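Local coordinates for MaoC domain protein dehydratase (Chloroflexus aurantiacus, PDB 4E3E), which catalyses the reversible dehydration of beta-methylmalyl-CoA to mesaconyl-CoA in the glyoxylate assimilation cycle that produces pyruvate, at residues V68-F73 with V139-R144; I20-T24 with K75-I80; T317-H323 with Y334-V338; V201-H207 with A291-A297; V169-D173 with M299-G303. All coordinates share one frame; numbering follows the deposited sequence. Where two conformers were deposited one is given.

Overall arrangement
Contacts 1 and 2 share helix 65-80 and sit on one half of the long antiparallel sheet. Contact 1 is buried and mostly apolar, relieved by one arginine; contact 2, also buried, adds hydrogen bonds and bridging waters. They meet where Arg-144 reaches Thr-76, probably through a hydrogen bond. Contacts 3 and 4 lie in the other half, and contact 5 lays a loop after strand 138-149 against it. Contact 4 is main-chain pairing at the outermost strand, and contact 3 a polar loop closure, joined to it by the Arg-320 to Asp-206 salt bridge. Contact 5 continues along strand 288-300, used by contact 4, but is a small surface patch without polar bonds. Contacts 2 and 3 lie about 34 Å apart, centre to centre.

Contact 1 (V68-F73 with V139-R144); sequences VFHIVF and VLEYIR
A buried guanidinium pressed against an aromatic ring sets this contact apart: Arg-144 lays it over one face of Phe-73, offset toward the rim, the planes 36° apart. Phe-73 CE2 comes within 3.4 Å of Arg-144 NE, and Phe-73 CZ within 3.4 Å of Arg-144 NH1. The arginine chain, extended from CG to NE, carries the charge across to Phe-73; NH1 bonds to Asn-87, a probable substrate-binding residue of strand 84-95, while NH2 bonds to Ser-81 and probably to Thr-76, which should restrict how the group can turn. Beside it stands Tyr-142. Its ring is carried up toward the helix with CG set between backbone N and carbonyl carbon (chi1 62°), and its OH packs 3.4 Å from Phe-73 CA. Phe-69 offers CE1 to one face of that tyrosine, the rings obliquely disposed with centroids 5.3 Å apart, and Val-72 CG1 touches Tyr-142 CE2 at 3.8 Å. Leu-140 fits one methyl, CD2, between Phe-69 and Val-72, 3.7 Å from Phe-69 CA. Val-139 and Leu-140 form a classic beta bulge opposite Gly-131. This is the hotdog arrangement, a long helix cradled by a sheet: the axes of 68-73 and 140-144 cross at -64°, strand 138-149 runs between strands 84-95 and 122-132, Val-68 and Val-72 reach on to strand 104-116, and His-70 turns the other way to Ser-255 of helix 250-265.

Contact 2 (I20-T24 with K75-I80); sequences IVHAT and KTVPDI
His-22 of strand 19-27, outermost of the hotdog sheet in this chain, packs its ring tightly onto the end of helix 65-80. Thr-76 CA sits 3.7 Å from the ring centroid, a CH-pi contact over one face, while Ile-20 O lies over the other, toward the rim. At the edge, His-22 ND1 donates to the anti lone pair of Asp-79 OD2 (2.7 Å, 164°), ring and carboxylate nearly coplanar; NE2 is bonded to Ser-109. With an alanine here, Asp-79 and Ser-109 would probably lose a partner and a gap open beneath Thr-76. Ile-20 CD1 closes the apolar end, 3.7 Å from Ile-80 CD1. The side toward Ala-23 is looser and wet: one water links Ala-23 N to Asp-79 OD2, another donates to Ala-23 O and Lys-75 O, and the second subunit packs against Ala-23 and Thr-24. Lys-75, bent in mid-chain, gives its ammonium to Gln-226 and to the main chain, Lys-75 NZ meeting Thr-24 O at 3.0 Å in the carbonyl plane.

Contact 3 (T317-H323 with Y334-V338); sequences TKDRPCH and YDPAV
Asp-335 meets His-323 within the loop that joins strands 307-318 and 338-349. Its carboxylate, swung opposite the main-chain N (chi1 -175°), divides its work between two oxygens. OD1 accepts from His-323 NE2 at 2.7 Å, approached from above the carboxylate plane and bent to 143° at the hydrogen, and the histidine is poorly ordered. OD2 takes the backbone N of Ala-337 at 2.8 Å through its anti lone pair, an Asx turn. Losing this carboxylate to an alanine is likely to leave the His-323 ring free to swing and the Ala-337 N-H without its acceptor. Pro-336 carries the chain round the type I turn that runs from Asp-335 to Val-338. Ala-337 then rests its CB against the pyrrolidine of Pro-321, 3.7 Å from Pro-321 CD, and its O accepts from Lys-318 N at 2.9 Å. Val-338 and Thr-317 form an antiparallel non-hydrogen-bonded pair, the two CG2 methyls 4.0 Å apart on one face. The Lys-318 ammonium makes a salt bridge to Asp-287. The chemistry implies a graded closure: one main-chain bond beside the strands and, outward of it, a histidine bond, probably charge-assisted if the ring is protonated, whose poor order suggests mobility.

Contact 4 (V201-H207 with A291-A297); sequences VGEKIDH and AWSEILA
His-207 reaches from segment 201-207 across Ala-291 to Ser-293. Its CB lies 3.4 Å from Ala-291 O, the same oxygen that accepts from His-207 N. CG, opposite the carbonyl carbon and beside the backbone N (chi1 -58°), passes that oxygen too and lays the ring along residues 291-293. CD2 packs 3.6 Å from Trp-292 CA and close to the Ala-291 methyl. CE1 skirts the side chain of Ser-293. At the tip NE2 meets Ser-293 OG at 2.7 Å, almost straight and in the ring plane; either atom could be the donor. ND1 is bonded to Asn-263 O of helix 250-265, so both ring nitrogens have partners, with Ile-205 O over the centre of one face. These residues belong to an antiparallel pair at the margin of the hotdog sheet, where strand 204-212 is outermost in this chain. Ile-205 and Ser-293 form the hydrogen-bonded pair, Ile-205 N to Ser-293 O at 2.7 Å with a return bond from Ser-293 N. Further along, Glu-203 O receives Ile-295 N at 3.0 Å and Gly-202 N reaches Ile-295 O at 2.7 Å. On the face bearing Lys-204 and Trp-292, the lysine lies alongside the indole, Lys-204 CD 3.7 Å from Trp-292 CZ3, while Trp-292 NE1 bonds to Pro-326 O. Glu-203 turns its carboxylate to Lys-4 of the third subunit in a salt bridge.

Contact 5 (V169-D173 with M299-G303); sequences VPVTD and MAIPG
Val-171 presses one methyl, CG2, into the backbone and side chains of segment 299-303. That methyl lies 3.5 Å from the carbonyl oxygen Ala-300 O and 3.7 Å from Ile-301 CD1, the two side chains slanting across each other. It also reaches Met-299, present as selenomethionine, but at CB, with Val-171 CG2 4.2 Å away. The other methyl, Val-171 CG1, stands 4.2 Å from Pro-302 CD. Next door Thr-172 offers its methyl rather than its hydroxyl, CG2 meeting Pro-302 CG at 3.8 Å with the side chains at about a right angle. The contact is thus van der Waals packing throughout, a surface patch where the long loop after strand 138-149 is laid against the far end of strand 288-300, in what is probably the second hotdog unit of the chain. What presents the valine is a tight turn: Asp-173 N bonds back to Pro-170 O at 2.7 Å, residues 171-173 take helical backbone angles, and Val-171 CB points toward 299-303. Its torsion (chi1 75°) sets CG1 between backbone N and carbonyl carbon and leaves CG2 opposite the N, aimed at Ala-300. On the other side Met-299 is tied through its main chain to Ala-309 of strand 307-318, and Ile-301 packs against Leu-174 and Val-176, where the loop runs on from the turn.

Contact 1 (V68-F73 with V139-R144)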
# COMPACT_ATOMS: atom_id res chain seq x y z
N VAL A 68 -7.55 11.44 -9.32
CA VAL A 68 -8.85 12.14 -9.30
C VAL A 68 -9.88 11.41 -10.19
O VAL A 68 -11.01 11.14 -9.76
CB VAL A 68 -8.73 13.61 -9.75
CG1 VAL A 68 -10.12 14.24 -9.91
CG2 VAL A 68 -7.89 14.42 -8.76
N PHE A 69 -9.49 11.11 -11.42
CA PHE A 69 -10.39 10.41 -12.34
C PHE A 69 -10.92 9.07 -11.80
O PHE A 69 -12.15 8.86 -11.80
CB PHE A 69 -9.75 10.27 -13.72
CG PHE A 69 -10.57 9.49 -14.69
CD1 PHE A 69 -11.57 10.11 -15.44
CD2 PHE A 69 -10.36 8.13 -14.85
CE1 PHE A 69 -12.33 9.39 -16.34
CE2 PHE A 69 -11.13 7.40 -15.76
CZ PHE A 69 -12.12 8.04 -16.50
N HIS A 70 -10.02 8.18 -11.35
CA HIS A 70 -10.43 6.86 -10.84
C HIS A 70 -11.31 6.92 -9.62
O HIS A 70 -12.21 6.11 -9.45
CB HIS A 70 -9.22 5.98 -10.57
CG HIS A 70 -8.35 5.76 -11.78
ND1 HIS A 70 -8.87 5.52 -13.00
CD2 HIS A 70 -6.97 5.76 -11.93
CE1 HIS A 70 -7.87 5.37 -13.90
NE2 HIS A 70 -6.71 5.51 -13.24
N ILE A 71 -11.08 7.89 -8.76
CA ILE A 71 -11.93 8.08 -7.59
C ILE A 71 -13.34 8.55 -7.98
O ILE A 71 -14.33 7.96 -7.50
CB ILE A 71 -11.25 8.99 -6.55
CG1 ILE A 71 -10.09 8.21 -5.90
CG2 ILE A 71 -12.26 9.44 -5.48
CD1 ILE A 71 -9.18 9.05 -5.03
N VAL A 72 -13.44 9.57 -8.84
CA VAL A 72 -14.73 10.04 -9.37
C VAL A 72 -15.46 8.89 -10.09
O VAL A 72 -16.64 8.60 -9.81
CB VAL A 72 -14.55 11.28 -10.28
CG1 VAL A 72 -15.82 11.59 -11.07
CG2 VAL A 72 -14.17 12.51 -9.44
N PHE A 73 -14.74 8.21 -10.98
CA PHE A 73 -15.28 7.03 -11.68
C PHE A 73 -15.74 5.95 -10.71
O PHE A 73 -16.87 5.44 -10.83
CB PHE A 73 -14.23 6.49 -12.66
CG PHE A 73 -14.69 5.31 -13.49
CD1 PHE A 73 -14.77 4.02 -12.96
CD2 PHE A 73 -14.99 5.47 -14.85
CE1 PHE A 73 -15.15 2.93 -13.76
CE2 PHE A 73 -15.36 4.39 -15.65
CZ PHE A 73 -15.44 3.11 -15.10
N VAL A 139 -14.17 19.53 -10.23
CA VAL A 139 -12.78 19.16 -10.40
C VAL A 139 -12.65 18.28 -11.63
O VAL A 139 -11.57 18.16 -12.22
CB VAL A 139 -12.20 18.46 -9.14
CG1 VAL A 139 -12.34 19.38 -7.91
CG2 VAL A 139 -12.87 17.11 -8.90
N LEU A 140 -13.77 17.69 -12.03
CA LEU A 140 -13.81 16.82 -13.20
C LEU A 140 -15.25 16.60 -13.63
O LEU A 140 -16.14 16.37 -12.80
CB LEU A 140 -13.18 15.48 -12.88
CG LEU A 140 -13.27 14.36 -13.92
CD1 LEU A 140 -12.53 14.74 -15.20
CD2 LEU A 140 -12.75 13.04 -13.35
N GLU A 141 -15.48 16.69 -14.94
CA GLU A 141 -16.71 16.20 -15.55
C GLU A 141 -16.37 15.41 -16.81
O GLU A 141 -15.38 15.70 -17.48
CB GLU A 141 -17.68 17.35 -15.86
CG GLU A 141 -17.16 18.36 -16.88
CD GLU A 141 -18.17 19.43 -17.22
OE1 GLU A 141 -19.37 19.12 -17.31
OE2 GLU A 141 -17.77 20.59 -17.40
N TYR A 142 -17.17 14.41 -17.13
CA TYR A 142 -16.96 13.63 -18.35
C TYR A 142 -18.25 12.90 -18.71
O TYR A 142 -19.19 12.83 -17.91
CB TYR A 142 -15.80 12.63 -18.20
CG TYR A 142 -16.04 11.60 -17.11
CD1 TYR A 142 -16.83 10.48 -17.34
CD2 TYR A 142 -15.49 11.77 -15.83
CE1 TYR A 142 -17.08 9.55 -16.34
CE2 TYR A 142 -15.72 10.84 -14.82
CZ TYR A 142 -16.52 9.73 -15.08
OH TYR A 142 -16.78 8.80 -14.10
N ILE A 143 -18.29 12.38 -19.93
CA ILE A 143 -19.36 11.52 -20.37
C ILE A 143 -18.77 10.15 -20.57
O ILE A 143 -17.65 10.01 -21.08
CB ILE A 143 -19.97 12.04 -21.70
CG1 ILE A 143 -20.72 13.36 -21.47
CG2 ILE A 143 -20.87 10.99 -22.34
CD1 ILE A 143 -20.90 14.16 -22.74
N ARG A 144 -19.48 9.12 -20.15
CA ARG A 144 -19.09 7.77 -20.51
C ARG A 144 -20.34 7.01 -20.87
O ARG A 144 -21.45 7.40 -20.48
CB ARG A 144 -18.27 7.08 -19.38
CG ARG A 144 -19.06 6.48 -18.22
CD ARG A 144 -18.10 5.71 -17.32
NE ARG A 144 -18.66 5.30 -16.02
CZ ARG A 144 -18.83 4.03 -15.64
NH1 ARG A 144 -18.51 3.02 -16.46
NH2 ARG A 144 -19.31 3.77 -14.43

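Contact 2 (I20-T24 with K75-I80)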
# COMPACT_ATOMS: atom_id res chain seq x y z
N ILE A 20 -28.43 10.82 -10.45
CA ILE A 20 -28.09 9.93 -9.37
C ILE A 20 -26.99 10.56 -8.51
O ILE A 20 -25.92 10.92 -9.02
CB ILE A 20 -27.59 8.56 -9.89
CG1 ILE A 20 -28.66 7.91 -10.79
CG2 ILE A 20 -27.22 7.65 -8.72
CD1 ILE A 20 -28.17 6.71 -11.55
N VAL A 21 -27.28 10.70 -7.21
CA VAL A 21 -26.29 11.19 -6.25
C VAL A 21 -25.59 9.99 -5.63
O VAL A 21 -26.22 9.21 -4.92
CB VAL A 21 -26.94 12.08 -5.15
CG1 VAL A 21 -25.89 12.53 -4.13
CG2 VAL A 21 -27.63 13.28 -5.79
N HIS A 22 -24.32 9.81 -5.92
CA HIS A 22 -23.57 8.68 -5.46
C HIS A 22 -23.15 8.71 -4.03
O HIS A 22 -22.90 9.75 -3.47
CB HIS A 22 -22.38 8.43 -6.39
CG HIS A 22 -22.75 8.30 -7.84
ND1 HIS A 22 -23.46 7.30 -8.30
CD2 HIS A 22 -22.49 9.11 -8.90
CE1 HIS A 22 -23.63 7.44 -9.59
NE2 HIS A 22 -23.05 8.54 -9.97
N ALA A 23 -22.99 7.55 -3.45
CA ALA A 23 -22.54 7.40 -2.10
C ALA A 23 -21.05 7.63 -1.91
O ALA A 23 -20.31 7.67 -2.84
CB ALA A 23 -22.94 6.05 -1.57
N THR A 24 -20.63 7.71 -0.66
CA THR A 24 -19.24 7.68 -0.32
C THR A 24 -18.35 8.76 -0.82
O THR A 24 -17.44 8.53 -1.54
CB THR A 24 -18.62 6.35 -0.78
OG1 THR A 24 -19.59 5.34 -0.69
CG2 THR A 24 -17.46 5.99 0.06
N LYS A 75 -16.79 6.03 -7.60
CA LYS A 75 -18.05 6.38 -6.93
C LYS A 75 -19.29 6.05 -7.75
O LYS A 75 -20.36 5.78 -7.18
CB LYS A 75 -18.11 7.87 -6.60
CG LYS A 75 -16.91 8.43 -5.89
CD LYS A 75 -16.80 7.84 -4.53
CE LYS A 75 -15.44 7.21 -4.30
NZ LYS A 75 -15.69 6.53 -3.02
N THR A 76 -19.16 6.11 -9.08
CA THR A 76 -20.31 5.93 -9.97
C THR A 76 -20.59 4.46 -10.21
O THR A 76 -21.70 4.08 -10.61
CB THR A 76 -20.12 6.61 -11.36
OG1 THR A 76 -19.24 5.82 -12.19
CG2 THR A 76 -19.59 8.01 -11.21
N VAL A 77 -19.58 3.63 -9.95
CA VAL A 77 -19.68 2.19 -10.28
C VAL A 77 -20.90 1.45 -9.66
O VAL A 77 -21.62 0.74 -10.38
CB VAL A 77 -18.35 1.45 -10.04
CG1 VAL A 77 -18.52 -0.07 -10.18
CG2 VAL A 77 -17.29 1.95 -11.02
N PRO A 78 -21.14 1.62 -8.33
CA PRO A 78 -22.29 0.92 -7.73
C PRO A 78 -23.62 1.18 -8.46
O PRO A 78 -24.41 0.25 -8.63
CB PRO A 78 -22.34 1.50 -6.30
CG PRO A 78 -20.93 1.92 -6.02
CD PRO A 78 -20.46 2.49 -7.34
N ASP A 79 -23.84 2.41 -8.92
CA ASP A 79 -25.12 2.82 -9.53
C ASP A 79 -25.18 2.74 -11.05
O ASP A 79 -26.26 2.65 -11.62
CB ASP A 79 -25.46 4.24 -9.09
CG ASP A 79 -25.48 4.39 -7.59
OD1 ASP A 79 -26.17 3.59 -6.92
OD2 ASP A 79 -24.81 5.29 -7.06
N ILE A 80 -24.02 2.80 -11.71
CA ILE A 80 -23.99 2.87 -13.17
C ILE A 80 -23.52 1.57 -13.81
O ILE A 80 -24.16 1.09 -14.74
CB ILE A 80 -23.11 4.06 -13.66
CG1 ILE A 80 -23.59 5.38 -13.04
CG2 ILE A 80 -23.05 4.13 -15.19
CD1 ILE A 80 -25.05 5.72 -13.29
O HOH W 1 -27.32 6.17 -5.26
O HOH W 2 -20.32 5.37 -4.42
O HOH W 3 -23.49 4.96 -4.78

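Contact 3 (T317-H323 with Y334-V338)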
# COMPACT_ATOMS: atom_id res chain seq x y z
N THR A 317 -0.26 -2.00 -25.00
CA THR A 317 -0.30 -3.33 -25.54
C THR A 317 0.15 -4.31 -24.50
O THR A 317 0.79 -3.95 -23.56
CB THR A 317 0.61 -3.48 -26.76
OG1 THR A 317 1.94 -3.13 -26.42
CG2 THR A 317 0.19 -2.58 -27.83
N LYS A 318 -0.19 -5.57 -24.68
CA LYS A 318 0.30 -6.58 -23.80
C LYS A 318 1.33 -7.43 -24.49
O LYS A 318 1.14 -7.83 -25.60
CB LYS A 318 -0.80 -7.43 -23.20
CG LYS A 318 -1.70 -8.13 -24.18
CD LYS A 318 -2.39 -9.30 -23.55
CE LYS A 318 -3.80 -8.93 -23.19
NZ LYS A 318 -4.51 -9.95 -22.40
N ASP A 319 2.42 -7.67 -23.80
CA ASP A 319 3.42 -8.58 -24.26
C ASP A 319 3.88 -8.21 -25.65
O ASP A 319 3.96 -9.05 -26.50
CB ASP A 319 2.88 -10.00 -24.22
CG ASP A 319 2.45 -10.42 -22.84
OD1 ASP A 319 2.81 -9.82 -21.85
OD2 ASP A 319 1.71 -11.39 -22.74
N ARG A 320 4.16 -6.94 -25.85
CA ARG A 320 4.42 -6.31 -27.15
C ARG A 320 4.82 -7.26 -28.29
O ARG A 320 5.83 -7.97 -28.20
CB ARG A 320 5.45 -5.17 -27.02
CG ARG A 320 6.91 -5.58 -27.13
CD ARG A 320 7.74 -4.39 -27.56
NE ARG A 320 6.93 -3.46 -28.35
CZ ARG A 320 7.38 -2.29 -28.81
NH1 ARG A 320 8.63 -1.91 -28.57
NH2 ARG A 320 6.57 -1.50 -29.51
N PRO A 321 4.03 -7.25 -29.39
CA PRO A 321 4.34 -8.09 -30.55
C PRO A 321 5.53 -7.57 -31.37
O PRO A 321 6.14 -6.55 -31.00
CB PRO A 321 3.04 -8.05 -31.37
CG PRO A 321 2.42 -6.75 -31.02
CD PRO A 321 2.77 -6.49 -29.58
N CYS A 322 5.88 -8.26 -32.44
CA CYS A 322 7.02 -7.87 -33.26
C CYS A 322 6.98 -6.55 -34.08
O CYS A 322 7.91 -5.76 -33.98
CB CYS A 322 7.42 -9.08 -34.10
SG CYS A 322 7.17 -10.66 -33.24
N HIS A 323 5.90 -6.25 -34.80
CA HIS A 323 5.70 -4.96 -35.46
C HIS A 323 5.60 -3.83 -34.47
O HIS A 323 4.84 -3.90 -33.50
CB HIS A 323 4.45 -5.01 -36.35
CG HIS A 323 3.23 -5.59 -35.67
ND1 HIS A 323 3.05 -6.91 -35.51
CD2 HIS A 323 2.13 -4.96 -35.08
CE1 HIS A 323 1.89 -7.13 -34.86
NE2 HIS A 323 1.32 -5.94 -34.60
N TYR A 334 -8.76 -3.51 -34.11
CA TYR A 334 -7.57 -3.40 -33.30
C TYR A 334 -6.79 -4.68 -33.32
O TYR A 334 -7.37 -5.76 -33.31
CB TYR A 334 -7.94 -3.07 -31.87
CG TYR A 334 -8.35 -1.63 -31.68
CD1 TYR A 334 -7.39 -0.62 -31.57
CD2 TYR A 334 -9.70 -1.26 -31.62
CE1 TYR A 334 -7.75 0.70 -31.41
CE2 TYR A 334 -10.06 0.07 -31.43
CZ TYR A 334 -9.08 1.04 -31.33
OH TYR A 334 -9.42 2.36 -31.14
N ASP A 335 -5.46 -4.55 -33.38
CA ASP A 335 -4.53 -5.66 -33.19
C ASP A 335 -4.88 -6.39 -31.88
O ASP A 335 -5.16 -5.73 -30.88
CB ASP A 335 -3.11 -5.08 -33.14
CG ASP A 335 -2.04 -6.14 -33.07
OD1 ASP A 335 -1.34 -6.34 -34.09
OD2 ASP A 335 -1.88 -6.77 -32.00
N PRO A 336 -4.86 -7.75 -31.89
CA PRO A 336 -5.24 -8.49 -30.68
C PRO A 336 -4.41 -8.10 -29.45
O PRO A 336 -4.87 -8.28 -28.32
CB PRO A 336 -4.99 -9.97 -31.05
CG PRO A 336 -4.34 -9.97 -32.40
CD PRO A 336 -4.61 -8.63 -33.03
N ALA A 337 -3.22 -7.55 -29.67
CA ALA A 337 -2.31 -7.18 -28.58
C ALA A 337 -2.65 -5.85 -27.91
O ALA A 337 -2.18 -5.57 -26.80
CB ALA A 337 -0.86 -7.17 -29.08
N VAL A 338 -3.47 -5.03 -28.58
CA VAL A 338 -3.81 -3.69 -28.07
C VAL A 338 -4.93 -3.75 -27.02
O VAL A 338 -6.02 -4.30 -27.30
CB VAL A 338 -4.19 -2.72 -29.21
CG1 VAL A 338 -4.65 -1.38 -28.65
CG2 VAL A 338 -3.02 -2.51 -30.16

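Contact 4 (V201-H207 with A291-A297)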
# COMPACT_ATOMS: atom_id res chain seq x y z
N VAL A 201 4.30 17.05 -34.53
CA VAL A 201 2.96 16.49 -34.75
C VAL A 201 3.10 15.29 -35.69
O VAL A 201 3.77 15.37 -36.71
CB VAL A 201 2.02 17.55 -35.35
CG1 VAL A 201 0.69 16.93 -35.75
CG2 VAL A 201 1.81 18.71 -34.37
N GLY A 202 2.52 14.18 -35.30
CA GLY A 202 2.63 12.94 -36.02
C GLY A 202 3.75 12.03 -35.59
O GLY A 202 3.77 10.90 -35.96
N GLU A 203 4.63 12.51 -34.75
CA GLU A 203 5.70 11.69 -34.28
C GLU A 203 5.20 10.62 -33.34
O GLU A 203 4.26 10.82 -32.62
CB GLU A 203 6.82 12.51 -33.67
CG GLU A 203 6.92 12.50 -32.19
CD GLU A 203 8.10 13.27 -31.69
OE1 GLU A 203 7.95 14.43 -31.36
OE2 GLU A 203 9.18 12.71 -31.62
N LYS A 204 5.85 9.48 -33.38
CA LYS A 204 5.52 8.35 -32.54
C LYS A 204 6.64 8.06 -31.59
O LYS A 204 7.79 8.15 -31.95
CB LYS A 204 5.20 7.13 -33.36
CG LYS A 204 4.05 7.34 -34.31
CD LYS A 204 3.52 6.03 -34.80
CE LYS A 204 3.08 6.18 -36.23
NZ LYS A 204 1.79 5.49 -36.39
N ILE A 205 6.29 7.75 -30.36
CA ILE A 205 7.25 7.57 -29.27
C ILE A 205 7.08 6.20 -28.60
O ILE A 205 6.02 5.92 -28.01
CB ILE A 205 7.06 8.66 -28.20
CG1 ILE A 205 7.14 10.05 -28.86
CG2 ILE A 205 8.10 8.51 -27.10
CD1 ILE A 205 6.66 11.16 -27.95
N ASP A 206 8.11 5.37 -28.68
CA ASP A 206 8.12 4.06 -28.03
C ASP A 206 8.58 4.27 -26.59
O ASP A 206 9.72 4.69 -26.37
CB ASP A 206 9.08 3.14 -28.79
CG ASP A 206 9.11 1.72 -28.25
OD1 ASP A 206 8.57 1.44 -27.17
OD2 ASP A 206 9.70 0.86 -28.94
N HIS A 207 7.72 3.98 -25.61
CA HIS A 207 8.07 4.20 -24.20
C HIS A 207 8.96 3.13 -23.60
O HIS A 207 9.43 3.27 -22.46
CB HIS A 207 6.83 4.45 -23.34
CG HIS A 207 6.03 5.63 -23.81
ND1 HIS A 207 6.57 6.86 -23.93
CD2 HIS A 207 4.71 5.73 -24.23
CE1 HIS A 207 5.63 7.72 -24.40
NE2 HIS A 207 4.50 7.03 -24.58
N ALA A 291 3.69 0.59 -23.71
CA ALA A 291 2.96 1.73 -24.24
C ALA A 291 3.76 2.45 -25.33
O ALA A 291 5.00 2.44 -25.32
CB ALA A 291 2.59 2.70 -23.12
N TRP A 292 3.03 3.03 -26.27
CA TRP A 292 3.60 4.00 -27.19
C TRP A 292 2.63 5.14 -27.42
O TRP A 292 1.42 4.98 -27.25
CB TRP A 292 4.03 3.34 -28.51
CG TRP A 292 2.90 2.80 -29.34
CD1 TRP A 292 2.34 1.51 -29.31
CD2 TRP A 292 2.15 3.51 -30.38
NE1 TRP A 292 1.33 1.40 -30.24
CE2 TRP A 292 1.16 2.56 -30.90
CE3 TRP A 292 2.19 4.80 -30.90
CZ2 TRP A 292 0.28 2.91 -31.91
CZ3 TRP A 292 1.29 5.14 -31.92
CH2 TRP A 292 0.36 4.21 -32.41
N SER A 293 3.15 6.29 -27.80
CA SER A 293 2.31 7.47 -28.00
C SER A 293 2.52 8.13 -29.34
O SER A 293 3.60 8.05 -29.93
CB SER A 293 2.50 8.50 -26.88
OG SER A 293 2.15 7.92 -25.63
N GLU A 294 1.47 8.79 -29.83
CA GLU A 294 1.57 9.63 -31.02
C GLU A 294 1.17 11.05 -30.64
O GLU A 294 0.22 11.22 -29.87
CB GLU A 294 0.65 9.11 -32.11
CG GLU A 294 0.61 9.98 -33.36
CD GLU A 294 -0.25 9.39 -34.45
OE1 GLU A 294 -0.78 8.28 -34.26
OE2 GLU A 294 -0.39 10.04 -35.50
N ILE A 295 1.89 12.05 -31.16
CA ILE A 295 1.44 13.42 -31.01
C ILE A 295 0.40 13.66 -32.11
O ILE A 295 0.76 13.84 -33.29
CB ILE A 295 2.59 14.46 -31.10
CG1 ILE A 295 3.75 14.12 -30.14
CG2 ILE A 295 2.04 15.88 -30.89
CD1 ILE A 295 3.37 14.02 -28.66
N LEU A 296 -0.89 13.63 -31.74
CA LEU A 296 -1.99 13.87 -32.69
C LEU A 296 -2.06 15.32 -33.14
O LEU A 296 -2.37 15.61 -34.30
CB LEU A 296 -3.33 13.48 -32.07
CG LEU A 296 -3.49 12.00 -31.71
CD1 LEU A 296 -4.84 11.77 -31.05
CD2 LEU A 296 -3.28 11.12 -32.93
N ALA A 297 -1.75 16.23 -32.22
CA ALA A 297 -1.91 17.66 -32.48
C ALA A 297 -1.16 18.46 -31.45
O ALA A 297 -0.90 17.99 -30.33
CB ALA A 297 -3.39 18.05 -32.45

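Contact 5 (V169-D173 with M299-G303)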
# COMPACT_ATOMS: atom_id res chain seq x y z
N VAL A 169 -12.18 17.81 -25.73
CA VAL A 169 -12.40 19.01 -24.93
C VAL A 169 -11.70 20.17 -25.65
O VAL A 169 -10.50 20.08 -25.88
CB VAL A 169 -11.83 18.85 -23.50
CG1 VAL A 169 -11.96 20.16 -22.71
CG2 VAL A 169 -12.52 17.69 -22.77
N PRO A 170 -12.44 21.24 -26.00
CA PRO A 170 -11.80 22.37 -26.70
C PRO A 170 -10.69 23.02 -25.87
O PRO A 170 -10.81 23.14 -24.65
CB PRO A 170 -12.95 23.38 -26.90
CG PRO A 170 -14.19 22.57 -26.80
CD PRO A 170 -13.89 21.43 -25.85
N VAL A 171 -9.63 23.45 -26.55
CA VAL A 171 -8.49 24.07 -25.90
C VAL A 171 -8.93 25.30 -25.08
O VAL A 171 -8.32 25.63 -24.06
CB VAL A 171 -7.36 24.39 -26.93
CG1 VAL A 171 -7.70 25.60 -27.79
CG2 VAL A 171 -6.03 24.59 -26.23
N THR A 172 -10.01 25.95 -25.51
CA THR A 172 -10.55 27.11 -24.80
C THR A 172 -11.26 26.71 -23.50
O THR A 172 -11.53 27.57 -22.67
CB THR A 172 -11.52 27.91 -25.69
OG1 THR A 172 -12.45 27.00 -26.29
CG2 THR A 172 -10.75 28.64 -26.79
N ASP A 173 -11.52 25.42 -23.31
CA ASP A 173 -12.14 24.91 -22.06
C ASP A 173 -11.13 24.37 -21.04
O ASP A 173 -11.51 24.01 -19.93
CB ASP A 173 -13.16 23.79 -22.36
CG ASP A 173 -14.44 24.32 -23.01
OD1 ASP A 173 -14.66 25.54 -23.05
OD2 ASP A 173 -15.24 23.49 -23.47
N MSE A 299 -1.38 22.49 -29.89
CA MSE A 299 -2.29 23.64 -29.86
C MSE A 299 -1.77 24.66 -28.89
O MSE A 299 -1.28 24.31 -27.81
CB MSE A 299 -3.71 23.16 -29.48
CG MSE A 299 -3.97 21.68 -29.87
SE MSE A 299 -5.59 20.88 -29.07
CE MSE A 299 -6.34 19.83 -30.57
N ALA A 300 -1.84 25.94 -29.28
CA ALA A 300 -1.55 27.05 -28.37
C ALA A 300 -2.68 27.18 -27.35
O ALA A 300 -3.84 26.86 -27.65
CB ALA A 300 -1.41 28.36 -29.15
N ILE A 301 -2.34 27.67 -26.16
CA ILE A 301 -3.34 27.94 -25.14
C ILE A 301 -3.64 29.42 -25.26
O ILE A 301 -2.72 30.25 -25.19
CB ILE A 301 -2.83 27.61 -23.71
CG1 ILE A 301 -2.49 26.11 -23.57
CG2 ILE A 301 -3.87 28.02 -22.67
CD1 ILE A 301 -3.69 25.21 -23.42
N PRO A 302 -4.93 29.76 -25.47
CA PRO A 302 -5.35 31.16 -25.59
C PRO A 302 -4.87 31.97 -24.40
O PRO A 302 -5.08 31.56 -23.26
CB PRO A 302 -6.88 31.08 -25.61
CG PRO A 302 -7.19 29.71 -26.09
CD PRO A 302 -6.07 28.83 -25.62
N GLY A 303 -4.22 33.09 -24.68
CA GLY A 303 -3.78 34.02 -23.64
C GLY A 303 -2.47 33.66 -22.94
O GLY A 303 -2.02 34.41 -22.06